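Side-chain contacts in sulfotransferase (Mycobacterium tuberculosis, PDB 2ZQ5), which probably transfers a sulfuryl group from the donor PAPS to an acceptor substrate, as sulfotransferases of the P-loop-like fold do: residues 103-106 / 107-111; 329-332 / 333-337; 74-77 / 78-81; 210-213 / 214-218; 198-202 / 203-207. All coordinates share one frame; numbering follows the deposited sequence.

All five are local contacts within helices or at their ends, and their chemistry follows their place in the fold. Contact 4 is the buried one; the others combine buried residues with exposed ones. Contacts 1 and 2 sit on neighbouring helices that touch through L107 with I331 and L111 with Y332, one at the start of a helix and the other at its end. Contact 3 on helix 55-81 and contact 4 on helix 206-219 touch each other, with S75 meeting N215 and W79 meeting R211 and R214. Contact 5 leads into helix 206-219, which contact 4 continues. The I331-F335, S75-W79 and L200-W205 contacts involve buried residues, whereas the D330-R333 salt bridge of contact 2 involves an exposed arginine.

Contact 1 of 5, residues 103-106 / 107-111; sequences GTTA and LHRLL
A106, T105 and L107 carry the contact between the first turns of helix 104-111, which follows strand 94-97 and a glycine-containing loop in the P-loop-like sulfotransferase fold. In this family the loop and the helix start usually receive the phosphosulfate of PAPS, and the sequence GTT here is consistent with that role. T105 divides its branches between two tasks. A chi1 of -60° sets CG2 anti to the backbone N, and it lies over one face of the R109 guanidinium, with T105 CG2 3.4 Å from R109 NE. The hydroxyl bonds to K231 NZ, which T104 OG1 also meets. R109 CG lies 3.3 Å from T105 O, and the extended chain beyond it carries NE alongside T105 CG2; the far end of the arginine forms a long, weak ion pair with E170. L107 is held from the N-cap residue: its amide N bonds to G103 O at 3.1 Å in a fairly straight bond (162°), and L107 CB leans on the same oxygen, 3.5 Å from G103 O. L107 CD1 reaches I331 of helix 324-334. A106 works mainly through its carbonyl, while its CB lies against L107 N. The amide N of L110 bonds to A106 O at 3.0 Å, and L110 CG rests 3.2 Å from that same A106 O.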
loop_
_atom_site.group_PDB
_atom_site.type_symbol
_atom_site.label_atom_id
_atom_site.label_comp_id
_atom_site.label_asym_id
_atom_site.label_seq_id
_atom_site.Cartn_x
_atom_site.Cartn_y
_atom_site.Cartn_z
ATOM N N GLY A 103 6.860 -5.130 11.338
ATOM C CA GLY A 103 7.632 -3.922 11.570
ATOM C C GLY A 103 7.782 -2.957 10.408
ATOM O O GLY A 103 8.545 -1.996 10.506
ATOM N N THR A 104 7.063 -3.183 9.316
ATOM C CA THR A 104 7.184 -2.286 8.167
ATOM C C THR A 104 6.750 -0.860 8.495
ATOM O O THR A 104 7.362 0.100 8.028
ATOM C CB THR A 104 6.364 -2.775 6.952
ATOM O OG1 THR A 104 4.972 -2.820 7.290
ATOM C CG2 THR A 104 6.842 -4.149 6.500
ATOM N N THR A 105 5.698 -0.713 9.294
ATOM C CA THR A 105 5.219 0.618 9.656
ATOM C C THR A 105 6.247 1.376 10.483
ATOM O O THR A 105 6.515 2.548 10.226
ATOM C CB THR A 105 3.901 0.543 10.443
ATOM O OG1 THR A 105 2.908 -0.104 9.637
ATOM C CG2 THR A 105 3.414 1.941 10.806
ATOM N N ALA A 106 6.823 0.704 11.475
ATOM C CA ALA A 106 7.823 1.333 12.328
ATOM C C ALA A 106 9.029 1.774 11.502
ATOM O O ALA A 106 9.550 2.873 11.685
ATOM C CB ALA A 106 8.259 0.366 13.424
ATOM N N LEU A 107 9.465 0.915 10.585
ATOM C CA LEU A 107 10.613 1.214 9.735
ATOM C C LEU A 107 10.291 2.361 8.782
ATOM O O LEU A 107 11.120 3.238 8.539
ATOM C CB LEU A 107 11.006 -0.021 8.925
ATOM C CG LEU A 107 12.467 -0.462 9.009
ATOM C CD1 LEU A 107 13.386 0.714 8.723
ATOM C CD2 LEU A 107 12.743 -1.014 10.392
ATOM N N HIS A 108 9.077 2.336 8.246
ATOM C CA HIS A 108 8.603 3.358 7.318
ATOM C C HIS A 108 8.672 4.738 7.976
ATOM O O HIS A 108 9.193 5.694 7.392
ATOM C CB HIS A 108 7.162 3.034 6.917
ATOM C CG HIS A 108 6.616 3.901 5.824
ATOM N ND1 HIS A 108 5.269 3.964 5.538
ATOM C CD2 HIS A 108 7.227 4.715 4.930
ATOM C CE1 HIS A 108 5.075 4.776 4.516
ATOM N NE2 HIS A 108 6.246 5.246 4.128
ATOM N N ARG A 109 8.149 4.834 9.194
ATOM C CA ARG A 109 8.142 6.091 9.934
ATOM C C ARG A 109 9.552 6.549 10.291
ATOM O O ARG A 109 9.852 7.743 10.258
ATOM C CB ARG A 109 7.319 5.944 11.212
ATOM C CG ARG A 109 5.845 5.655 10.981
ATOM C CD ARG A 109 5.137 5.416 12.303
ATOM N NE ARG A 109 3.737 5.040 12.126
ATOM C CZ ARG A 109 2.947 4.632 13.114
ATOM N NH1 ARG A 109 3.422 4.548 14.350
ATOM N NH2 ARG A 109 1.686 4.306 12.869
ATOM N N LEU A 110 10.414 5.601 10.638
ATOM C CA LEU A 110 11.787 5.931 10.994
ATOM C C LEU A 110 12.556 6.469 9.791
ATOM O O LEU A 110 13.078 7.582 9.826
ATOM C CB LEU A 110 12.498 4.700 11.564
ATOM C CG LEU A 110 12.118 4.301 12.993
ATOM C CD1 LEU A 110 12.644 2.912 13.303
ATOM C CD2 LEU A 110 12.684 5.323 13.972
ATOM N N LEU A 111 12.614 5.683 8.722
ATOM C CA LEU A 111 13.332 6.103 7.524
ATOM C C LEU A 111 12.721 7.367 6.922
ATOM O O LEU A 111 13.430 8.197 6.353
ATOM C CB LEU A 111 13.334 4.971 6.490
ATOM C CG LEU A 111 13.983 3.664 6.961
ATOM C CD1 LEU A 111 13.841 2.599 5.885
ATOM C CD2 LEU A 111 15.452 3.901 7.284
#

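Contact 2 of 5, residues 329-332 / 333-337; sequences ADIY and RHFGL
A Schellman motif ends helix 324-334, with L337 N donating to Y332 O at 2.7 Å and G336 N to R333 O at 3.0 Å. G336 takes the positive phi (69°) of the turn, which suits a glycine. The reversal brings L337 back across Y332 at about a right angle: L337 CB lies 3.6 Å from Y332 CD2, CD1 stands over one face of the ring, and L337 O meets the ring edge in plane. The phenol hydroxyl is held elsewhere, by D114. One turn back, I331 and F335 run side by side, I331 CG2 touching F335 CE2 at 3.7 Å, and both continue onto Y313 of strand 312-316. On the outer side R333 bends at chi3 (61°) to grip D330 side-on. Its NE and NH2 donate to the one oxygen, D330 OD1, at 2.8 and 3.1 Å. Both nitrogens come from the same face of the carboxylate, above its plane, although OD1 lies in the guanidinium plane; the carboxylate and guanidinium planes are 53° apart. Y313 OH takes the other oxygen, OD2. An apolar residue just past the glycine, packed on one a turn and more earlier, is the hydrophobic pairing typical of the Schellman motif.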
loop_
_atom_site.group_PDB
_atom_site.type_symbol
_atom_site.label_atom_id
_atom_site.label_comp_id
_atom_site.label_asym_id
_atom_site.label_seq_id
_atom_site.Cartn_x
_atom_site.Cartn_y
_atom_site.Cartn_z
ATOM N N ALA A 329 20.656 2.672 11.684
ATOM C CA ALA A 329 22.042 3.059 11.465
ATOM C C ALA A 329 22.744 2.026 10.593
ATOM O O ALA A 329 23.563 2.377 9.746
ATOM C CB ALA A 329 22.769 3.200 12.798
ATOM N N ASP A 330 22.417 0.752 10.794
ATOM C CA ASP A 330 23.039 -0.306 10.011
ATOM C C ASP A 330 22.504 -0.314 8.581
ATOM O O ASP A 330 23.218 -0.672 7.648
ATOM C CB ASP A 330 22.810 -1.670 10.667
ATOM C CG ASP A 330 23.811 -2.710 10.200
ATOM O OD1 ASP A 330 25.025 -2.486 10.387
ATOM O OD2 ASP A 330 23.392 -3.746 9.643
ATOM N N ILE A 331 21.244 0.075 8.413
ATOM C CA ILE A 331 20.645 0.137 7.085
ATOM C C ILE A 331 21.363 1.224 6.287
ATOM O O ILE A 331 21.732 1.018 5.130
ATOM C CB ILE A 331 19.136 0.456 7.168
ATOM C CG1 ILE A 331 18.390 -0.756 7.732
ATOM C CG2 ILE A 331 18.594 0.824 5.788
ATOM C CD1 ILE A 331 16.927 -0.503 8.017
ATOM N N TYR A 332 21.566 2.381 6.912
ATOM C CA TYR A 332 22.266 3.478 6.252
ATOM C C TYR A 332 23.691 3.050 5.906
ATOM O O TYR A 332 24.179 3.313 4.808
ATOM C CB TYR A 332 22.314 4.713 7.154
ATOM C CG TYR A 332 21.099 5.615 7.060
ATOM C CD1 TYR A 332 19.831 5.158 7.420
ATOM C CD2 TYR A 332 21.226 6.937 6.634
ATOM C CE1 TYR A 332 18.720 6.000 7.362
ATOM C CE2 TYR A 332 20.125 7.784 6.571
ATOM C CZ TYR A 332 18.875 7.311 6.939
ATOM O OH TYR A 332 17.786 8.152 6.902
ATOM N N ARG A 333 24.351 2.385 6.850
ATOM C CA ARG A 333 25.716 1.918 6.640
ATOM C C ARG A 333 25.777 0.980 5.442
ATOM O O ARG A 333 26.612 1.142 4.553
ATOM C CB ARG A 333 26.223 1.179 7.882
ATOM C CG ARG A 333 27.635 0.621 7.735
ATOM C CD ARG A 333 27.936 -0.423 8.804
ATOM N NE ARG A 333 27.029 -1.566 8.709
ATOM C CZ ARG A 333 26.963 -2.388 7.665
ATOM N NH1 ARG A 333 27.754 -2.202 6.617
ATOM N NH2 ARG A 333 26.096 -3.392 7.664
ATOM N N HIS A 334 24.882 -0.004 5.428
ATOM C CA HIS A 334 24.826 -0.982 4.351
ATOM C C HIS A 334 24.689 -0.330 2.975
ATOM O O HIS A 334 25.372 -0.718 2.027
ATOM C CB HIS A 334 23.652 -1.937 4.574
ATOM C CG HIS A 334 23.546 -3.018 3.543
ATOM N ND1 HIS A 334 24.463 -4.042 3.442
ATOM C CD2 HIS A 334 22.636 -3.229 2.564
ATOM C CE1 HIS A 334 24.121 -4.838 2.445
ATOM N NE2 HIS A 334 23.016 -4.367 1.895
ATOM N N PHE A 335 23.807 0.659 2.869
ATOM C CA PHE A 335 23.581 1.337 1.599
ATOM C C PHE A 335 24.538 2.498 1.336
ATOM O O PHE A 335 24.412 3.195 0.328
ATOM C CB PHE A 335 22.133 1.835 1.519
ATOM C CG PHE A 335 21.105 0.732 1.480
ATOM C CD1 PHE A 335 21.258 -0.357 0.626
ATOM C CD2 PHE A 335 19.960 0.809 2.262
ATOM C CE1 PHE A 335 20.277 -1.352 0.553
ATOM C CE2 PHE A 335 18.972 -0.180 2.196
ATOM C CZ PHE A 335 19.133 -1.260 1.340
ATOM N N GLY A 336 25.492 2.703 2.238
ATOM C CA GLY A 336 26.454 3.780 2.064
ATOM C C GLY A 336 25.855 5.165 2.218
ATOM O O GLY A 336 26.291 6.115 1.564
ATOM N N LEU A 337 24.858 5.283 3.088
ATOM C CA LEU A 337 24.195 6.558 3.331
ATOM C C LEU A 337 24.658 7.172 4.648
ATOM O O LEU A 337 24.937 6.461 5.613
ATOM C CB LEU A 337 22.677 6.366 3.373
ATOM C CG LEU A 337 22.022 5.657 2.184
ATOM C CD1 LEU A 337 20.522 5.567 2.421
ATOM C CD2 LEU A 337 22.313 6.410 0.892
#

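Contact 3 of 5, residues 74-77 / 78-81; sequences LSQS and AWKQ
S75 lies against the flat side of W79, four residues later near the end of helix 55-81. Its CB makes a CH-pi contact 4.1 Å from the centroid of the six-membered ring, 15° off the normal, and S75 O also sits over one face, 3.2 Å from W79 CD2. At the ring edge Q76 arrives crosswise: OE1 lies in the ring plane, 3.7 Å from W79 CE3, with the amide turned 74° from the indole. A bend at chi2 (55°) folds Q76 round to that edge. One turn further along the outer side, Q81 NE2 donates to S77 OG at 2.9 Å, the hydroxyl lying in the amide plane, while Q81 CG presses 3.2 Å from S77 O. K80 N is held weakly by Q76 O and S77 O, and its ammonium pairs with D28. Behind this first shell, S75 OG is hydrogen-bonded to N215 and Q180, which help to hold the hydroxyl. W79 NE1 probably donates to R214 O, and the R214 side chain adds a cation-pi contact to the indole. W79, flanked by R211, N215 and L218, together with A78 on L218, thereby seats the end of helix 55-81 against helix 206-219.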
loop_
_atom_site.group_PDB
_atom_site.type_symbol
_atom_site.label_atom_id
_atom_site.label_comp_id
_atom_site.label_asym_id
_atom_site.label_seq_id
_atom_site.Cartn_x
_atom_site.Cartn_y
_atom_site.Cartn_z
ATOM N N LEU A 74 -7.587 12.827 -10.479
ATOM C CA LEU A 74 -6.837 13.903 -9.839
ATOM C C LEU A 74 -5.378 13.911 -10.283
ATOM O O LEU A 74 -4.810 14.974 -10.528
ATOM C CB LEU A 74 -6.915 13.786 -8.311
ATOM C CG LEU A 74 -8.297 14.032 -7.690
ATOM C CD1 LEU A 74 -8.259 13.707 -6.202
ATOM C CD2 LEU A 74 -8.718 15.478 -7.909
ATOM N N SER A 75 -4.769 12.734 -10.390
ATOM C CA SER A 75 -3.378 12.655 -10.831
ATOM C C SER A 75 -3.240 13.105 -12.282
ATOM O O SER A 75 -2.320 13.850 -12.621
ATOM C CB SER A 75 -2.838 11.227 -10.685
ATOM O OG SER A 75 -2.467 10.951 -9.345
ATOM N N GLN A 76 -4.151 12.653 -13.139
ATOM C CA GLN A 76 -4.112 13.021 -14.553
ATOM C C GLN A 76 -4.178 14.540 -14.700
ATOM O O GLN A 76 -3.426 15.136 -15.478
ATOM C CB GLN A 76 -5.278 12.371 -15.302
ATOM C CG GLN A 76 -5.250 12.590 -16.808
ATOM C CD GLN A 76 -3.941 12.148 -17.432
ATOM O OE1 GLN A 76 -3.482 11.029 -17.210
ATOM N NE2 GLN A 76 -3.330 13.032 -18.217
ATOM N N SER A 77 -5.076 15.163 -13.946
ATOM C CA SER A 77 -5.225 16.612 -13.988
ATOM C C SER A 77 -3.988 17.301 -13.419
ATOM O O SER A 77 -3.534 18.317 -13.948
ATOM C CB SER A 77 -6.464 17.039 -13.199
ATOM O OG SER A 77 -6.653 18.444 -13.276
ATOM N N ALA A 78 -3.441 16.750 -12.340
ATOM C CA ALA A 78 -2.257 17.329 -11.720
ATOM C C ALA A 78 -1.072 17.332 -12.683
ATOM O O ALA A 78 -0.303 18.294 -12.723
ATOM C CB ALA A 78 -1.900 16.564 -10.448
ATOM N N TRP A 79 -0.917 16.258 -13.452
ATOM C CA TRP A 79 0.185 16.178 -14.405
ATOM C C TRP A 79 0.069 17.259 -15.474
ATOM O O TRP A 79 1.079 17.768 -15.961
ATOM C CB TRP A 79 0.249 14.788 -15.056
ATOM C CG TRP A 79 0.674 13.703 -14.102
ATOM C CD1 TRP A 79 1.637 13.794 -13.136
ATOM C CD2 TRP A 79 0.163 12.366 -14.034
ATOM N NE1 TRP A 79 1.755 12.595 -12.469
ATOM C CE2 TRP A 79 0.862 11.703 -12.999
ATOM C CE3 TRP A 79 -0.818 11.663 -14.746
ATOM C CZ2 TRP A 79 0.610 10.368 -12.657
ATOM C CZ3 TRP A 79 -1.069 10.336 -14.407
ATOM C CH2 TRP A 79 -0.355 9.704 -13.370
ATOM N N LYS A 80 -1.163 17.607 -15.838
ATOM C CA LYS A 80 -1.400 18.648 -16.837
ATOM C C LYS A 80 -1.078 20.007 -16.234
ATOM O O LYS A 80 -0.562 20.899 -16.910
ATOM C CB LYS A 80 -2.860 18.653 -17.274
ATOM C CG LYS A 80 -3.299 17.466 -18.090
ATOM C CD LYS A 80 -4.765 17.634 -18.434
ATOM C CE LYS A 80 -5.302 16.485 -19.251
ATOM N NZ LYS A 80 -6.762 16.667 -19.473
ATOM N N GLN A 81 -1.404 20.160 -14.957
ATOM C CA GLN A 81 -1.164 21.405 -14.240
ATOM C C GLN A 81 0.319 21.629 -13.983
ATOM O O GLN A 81 0.783 22.769 -13.936
ATOM C CB GLN A 81 -1.896 21.384 -12.898
ATOM C CG GLN A 81 -3.408 21.385 -12.994
ATOM C CD GLN A 81 -4.057 21.143 -11.646
ATOM O OE1 GLN A 81 -3.695 21.767 -10.651
ATOM N NE2 GLN A 81 -5.026 20.235 -11.608
#

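Contact 4 of 5, residues 210-213 / 214-218; sequences CRHR and RNLQL
R214 begins the second half of this contact by bonding its N to C210 O at 3.1 Å, and its CG packs 3.4 Å from the same C210 O. Bent at chi3 (57°), its chain leads away toward helix 55-81. N215 comes next, with CB 3.4 Å from H212 O and ND2 3.6 Å from R211 O; R211 itself sends NE to Q180 OE1. Then L216 leans on the H212 imidazole, L216 CD1 lying 3.8 Å from H212 CE1, while H212 ND1 is hydrogen-bonded to Y246 OH. Q217 closes the run: its CD stands over one face of the R213 guanidinium, the two planes 47° apart, and NE2 approaches R213 NH1 to 3.6 Å. Those nitrogens are both donors, and Q217 NE2 donates one of its hydrogens to V88 O. Along helix 206-219, then, these side chains meet by van der Waals contact, and R211, H212, N215 and Q217 find polar partners in other parts of the fold, so buried hydrogen bonds tie the helix to its surroundings.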
loop_
_atom_site.group_PDB
_atom_site.type_symbol
_atom_site.label_atom_id
_atom_site.label_comp_id
_atom_site.label_asym_id
_atom_site.label_seq_id
_atom_site.Cartn_x
_atom_site.Cartn_y
_atom_site.Cartn_z
ATOM N N CYS A 210 5.307 2.306 -13.299
ATOM C CA CYS A 210 5.689 3.484 -14.056
ATOM C C CYS A 210 4.755 4.631 -13.661
ATOM O O CYS A 210 5.183 5.784 -13.540
ATOM C CB CYS A 210 5.592 3.195 -15.550
ATOM S SG CYS A 210 7.005 2.265 -16.187
ATOM N N ARG A 211 3.481 4.318 -13.446
ATOM C CA ARG A 211 2.527 5.346 -13.042
ATOM C C ARG A 211 2.850 5.790 -11.610
ATOM O O ARG A 211 2.755 6.973 -11.272
ATOM C CB ARG A 211 1.095 4.813 -13.127
ATOM C CG ARG A 211 0.058 5.904 -12.948
ATOM C CD ARG A 211 -1.349 5.356 -12.803
ATOM N NE ARG A 211 -2.291 6.448 -12.574
ATOM C CZ ARG A 211 -2.821 7.195 -13.538
ATOM N NH1 ARG A 211 -2.520 6.963 -14.809
ATOM N NH2 ARG A 211 -3.629 8.201 -13.226
ATOM N N HIS A 212 3.232 4.830 -10.775
ATOM C CA HIS A 212 3.609 5.094 -9.390
ATOM C C HIS A 212 4.729 6.143 -9.401
ATOM O O HIS A 212 4.683 7.129 -8.665
ATOM C CB HIS A 212 4.062 3.765 -8.760
ATOM C CG HIS A 212 4.595 3.871 -7.363
ATOM N ND1 HIS A 212 5.910 4.182 -7.088
ATOM C CD2 HIS A 212 4.015 3.606 -6.167
ATOM C CE1 HIS A 212 6.118 4.099 -5.787
ATOM N NE2 HIS A 212 4.983 3.749 -5.205
ATOM N N ARG A 213 5.716 5.942 -10.269
ATOM C CA ARG A 213 6.840 6.868 -10.380
ATOM C C ARG A 213 6.401 8.260 -10.842
ATOM O O ARG A 213 6.889 9.268 -10.324
ATOM C CB ARG A 213 7.893 6.299 -11.334
ATOM C CG ARG A 213 9.096 7.199 -11.526
ATOM C CD ARG A 213 10.227 6.465 -12.229
ATOM N NE ARG A 213 11.325 7.367 -12.562
ATOM C CZ ARG A 213 11.273 8.265 -13.541
ATOM N NH1 ARG A 213 10.179 8.374 -14.284
ATOM N NH2 ARG A 213 12.312 9.056 -13.779
ATOM N N ARG A 214 5.491 8.320 -11.812
ATOM C CA ARG A 214 4.993 9.607 -12.291
ATOM C C ARG A 214 4.328 10.345 -11.134
ATOM O O ARG A 214 4.409 11.570 -11.040
ATOM C CB ARG A 214 3.985 9.417 -13.428
ATOM C CG ARG A 214 4.578 8.905 -14.731
ATOM C CD ARG A 214 3.551 9.001 -15.850
ATOM N NE ARG A 214 3.073 10.373 -16.010
ATOM C CZ ARG A 214 2.113 10.742 -16.853
ATOM N NH1 ARG A 214 1.516 9.842 -17.623
ATOM N NH2 ARG A 214 1.749 12.015 -16.926
ATOM N N ASN A 215 3.664 9.603 -10.251
ATOM C CA ASN A 215 3.028 10.231 -9.105
ATOM C C ASN A 215 4.059 10.710 -8.083
ATOM O O ASN A 215 3.856 11.737 -7.438
ATOM C CB ASN A 215 2.008 9.285 -8.466
ATOM C CG ASN A 215 0.622 9.461 -9.059
ATOM O OD1 ASN A 215 0.120 10.585 -9.146
ATOM N ND2 ASN A 215 -0.004 8.362 -9.468
ATOM N N LEU A 216 5.167 9.984 -7.931
ATOM C CA LEU A 216 6.207 10.430 -7.005
ATOM C C LEU A 216 6.842 11.709 -7.555
ATOM O O LEU A 216 7.165 12.622 -6.798
ATOM C CB LEU A 216 7.289 9.358 -6.817
ATOM C CG LEU A 216 6.873 8.039 -6.159
ATOM C CD1 LEU A 216 8.130 7.288 -5.732
ATOM C CD2 LEU A 216 5.994 8.297 -4.942
ATOM N N GLN A 217 7.026 11.766 -8.873
ATOM C CA GLN A 217 7.600 12.948 -9.518
ATOM C C GLN A 217 6.715 14.165 -9.264
ATOM O O GLN A 217 7.209 15.261 -8.997
ATOM C CB GLN A 217 7.715 12.745 -11.030
ATOM C CG GLN A 217 8.784 11.771 -11.480
ATOM C CD GLN A 217 8.798 11.617 -12.989
ATOM O OE1 GLN A 217 7.788 11.265 -13.598
ATOM N NE2 GLN A 217 9.945 11.887 -13.602
ATOM N N LEU A 218 5.405 13.964 -9.369
ATOM C CA LEU A 218 4.434 15.030 -9.159
ATOM C C LEU A 218 4.390 15.486 -7.704
ATOM O O LEU A 218 4.558 16.669 -7.406
ATOM C CB LEU A 218 3.044 14.547 -9.576
ATOM C CG LEU A 218 1.863 15.421 -9.147
ATOM C CD1 LEU A 218 1.846 16.710 -9.965
ATOM C CD2 LEU A 218 0.571 14.638 -9.330
#

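Contact 5 of 5, residues 198-202 / 203-207; sequences DWLSR and QDWTP
An amide-on-indole stack joins the last turn of helix 194-201 to the linker leading into helix 206-219: Q203 lies flat over W199, its amide 6° from parallel with the ring. Q203 CG makes a CH-pi contact 3.5 Å from the centroid of the W199 six-membered ring, and NE2 sits over the same indole face, nearer its rim. A bend at chi2 (-50°) folds the glutamine back, and Q203 NE2 donates to W199 O at 2.9 Å, with the oxygen in the amide plane but the donor above the carbonyl plane. R202 N reaches W199 O from the opposite face. Q203 N bonds to L200 O at 3.1 Å, and W199 NE1 to E38 of helix 36-50. Further along the linker W205 meets L200 at about a right angle, L200 CG touching W205 CZ2 at 3.7 Å and CD1 lying over the ring off-centre, toward its rim. A water bridges the pair, donating to L200 O (2.9 Å) and accepting from W205 NE1 (2.8 Å). D204 OD1 makes a capping bond to T206 N ahead of helix 206-219. With W199 O approached from both faces of its carbonyl plane, bond and stack together probably restrain the rotation of the Q203 amide and tie helix end to linker.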
loop_
_atom_site.group_PDB
_atom_site.type_symbol
_atom_site.label_atom_id
_atom_site.label_comp_id
_atom_site.label_asym_id
_atom_site.label_seq_id
_atom_site.Cartn_x
_atom_site.Cartn_y
_atom_site.Cartn_z
ATOM N N ASP A 198 -5.559 -14.503 -8.694
ATOM C CA ASP A 198 -4.948 -15.369 -9.700
ATOM C C ASP A 198 -4.547 -14.563 -10.930
ATOM O O ASP A 198 -3.441 -14.709 -11.451
ATOM C CB ASP A 198 -5.939 -16.463 -10.108
ATOM C CG ASP A 198 -5.424 -17.329 -11.245
ATOM O OD1 ASP A 198 -4.449 -18.074 -11.028
ATOM O OD2 ASP A 198 -5.997 -17.258 -12.354
ATOM N N TRP A 199 -5.461 -13.717 -11.394
ATOM C CA TRP A 199 -5.206 -12.878 -12.554
ATOM C C TRP A 199 -4.009 -11.970 -12.273
ATOM O O TRP A 199 -3.084 -11.864 -13.079
ATOM C CB TRP A 199 -6.446 -12.028 -12.857
ATOM C CG TRP A 199 -6.265 -11.056 -13.990
ATOM C CD1 TRP A 199 -6.391 -11.317 -15.325
ATOM C CD2 TRP A 199 -5.892 -9.676 -13.885
ATOM N NE1 TRP A 199 -6.120 -10.182 -16.057
ATOM C CE2 TRP A 199 -5.810 -9.163 -15.197
ATOM C CE3 TRP A 199 -5.618 -8.824 -12.805
ATOM C CZ2 TRP A 199 -5.464 -7.831 -15.460
ATOM C CZ3 TRP A 199 -5.273 -7.499 -13.067
ATOM C CH2 TRP A 199 -5.199 -7.019 -14.386
ATOM N N LEU A 200 -4.025 -11.318 -11.115
ATOM C CA LEU A 200 -2.947 -10.411 -10.752
ATOM C C LEU A 200 -1.585 -11.101 -10.709
ATOM O O LEU A 200 -0.574 -10.509 -11.101
ATOM C CB LEU A 200 -3.255 -9.755 -9.401
ATOM C CG LEU A 200 -2.316 -8.636 -8.944
ATOM C CD1 LEU A 200 -2.283 -7.522 -9.994
ATOM C CD2 LEU A 200 -2.793 -8.095 -7.601
ATOM N N SER A 201 -1.557 -12.352 -10.254
ATOM C CA SER A 201 -0.297 -13.092 -10.165
ATOM C C SER A 201 0.335 -13.333 -11.538
ATOM O O SER A 201 1.520 -13.646 -11.628
ATOM C CB SER A 201 -0.510 -14.434 -9.458
ATOM O OG SER A 201 -1.096 -15.383 -10.325
ATOM N N ARG A 202 -0.451 -13.178 -12.599
ATOM C CA ARG A 202 0.035 -13.384 -13.963
ATOM C C ARG A 202 0.333 -12.078 -14.700
ATOM O O ARG A 202 0.774 -12.099 -15.847
ATOM C CB ARG A 202 -1.000 -14.179 -14.774
ATOM C CG ARG A 202 -1.188 -15.623 -14.330
ATOM C CD ARG A 202 -2.261 -16.334 -15.148
ATOM N NE ARG A 202 -3.600 -16.199 -14.574
ATOM C CZ ARG A 202 -4.610 -15.559 -15.154
ATOM N NH1 ARG A 202 -4.446 -14.979 -16.335
ATOM N NH2 ARG A 202 -5.793 -15.506 -14.557
ATOM N N GLN A 203 0.108 -10.944 -14.043
ATOM C CA GLN A 203 0.314 -9.650 -14.686
ATOM C C GLN A 203 1.698 -9.042 -14.582
ATOM O O GLN A 203 2.452 -9.315 -13.648
ATOM C CB GLN A 203 -0.680 -8.622 -14.136
ATOM C CG GLN A 203 -2.135 -9.018 -14.262
ATOM C CD GLN A 203 -2.482 -9.468 -15.663
ATOM O OE1 GLN A 203 -2.364 -8.703 -16.626
ATOM N NE2 GLN A 203 -2.909 -10.718 -15.790
ATOM N N ASP A 204 2.016 -8.207 -15.564
ATOM C CA ASP A 204 3.269 -7.475 -15.569
ATOM C C ASP A 204 2.934 -6.181 -14.827
ATOM O O ASP A 204 2.100 -5.395 -15.278
ATOM C CB ASP A 204 3.706 -7.164 -17.001
ATOM C CG ASP A 204 4.808 -6.131 -17.058
ATOM O OD1 ASP A 204 5.611 -6.068 -16.102
ATOM O OD2 ASP A 204 4.871 -5.388 -18.062
ATOM N N TRP A 205 3.561 -5.979 -13.671
ATOM C CA TRP A 205 3.302 -4.789 -12.865
ATOM C C TRP A 205 4.027 -3.541 -13.352
ATOM O O TRP A 205 3.778 -2.446 -12.845
ATOM C CB TRP A 205 3.736 -5.012 -11.415
ATOM C CG TRP A 205 2.901 -5.938 -10.579
ATOM C CD1 TRP A 205 2.948 -7.302 -10.565
ATOM C CD2 TRP A 205 2.002 -5.554 -9.531
ATOM N NE1 TRP A 205 2.144 -7.793 -9.558
ATOM C CE2 TRP A 205 1.553 -6.741 -8.909
ATOM C CE3 TRP A 205 1.538 -4.321 -9.052
ATOM C CZ2 TRP A 205 0.664 -6.731 -7.829
ATOM C CZ3 TRP A 205 0.654 -4.309 -7.976
ATOM C CH2 TRP A 205 0.226 -5.508 -7.376
ATOM N N THR A 206 4.916 -3.683 -14.325
ATOM C CA THR A 206 5.684 -2.532 -14.777
ATOM C C THR A 206 4.877 -1.280 -15.120
ATOM O O THR A 206 5.204 -0.196 -14.655
ATOM C CB THR A 206 6.608 -2.905 -15.949
ATOM O OG1 THR A 206 7.382 -4.057 -15.584
ATOM C CG2 THR A 206 7.568 -1.759 -16.247
ATOM N N PRO A 207 3.807 -1.404 -15.919
ATOM C CA PRO A 207 3.044 -0.194 -16.238
ATOM C C PRO A 207 2.500 0.496 -14.988
ATOM O O PRO A 207 2.465 1.723 -14.914
ATOM C CB PRO A 207 1.934 -0.712 -17.150
ATOM C CG PRO A 207 2.583 -1.890 -17.824
ATOM C CD PRO A 207 3.308 -2.560 -16.684
HETATM O O HOH W 1 1.443 -10.457 -8.997
HETATM O O HOH W 2 2.676 -10.774 -11.403
HETATM O O HOH W 3 3.289 -12.398 -13.296
HETATM O O HOH W 4 -0.543 -10.940 -18.467
#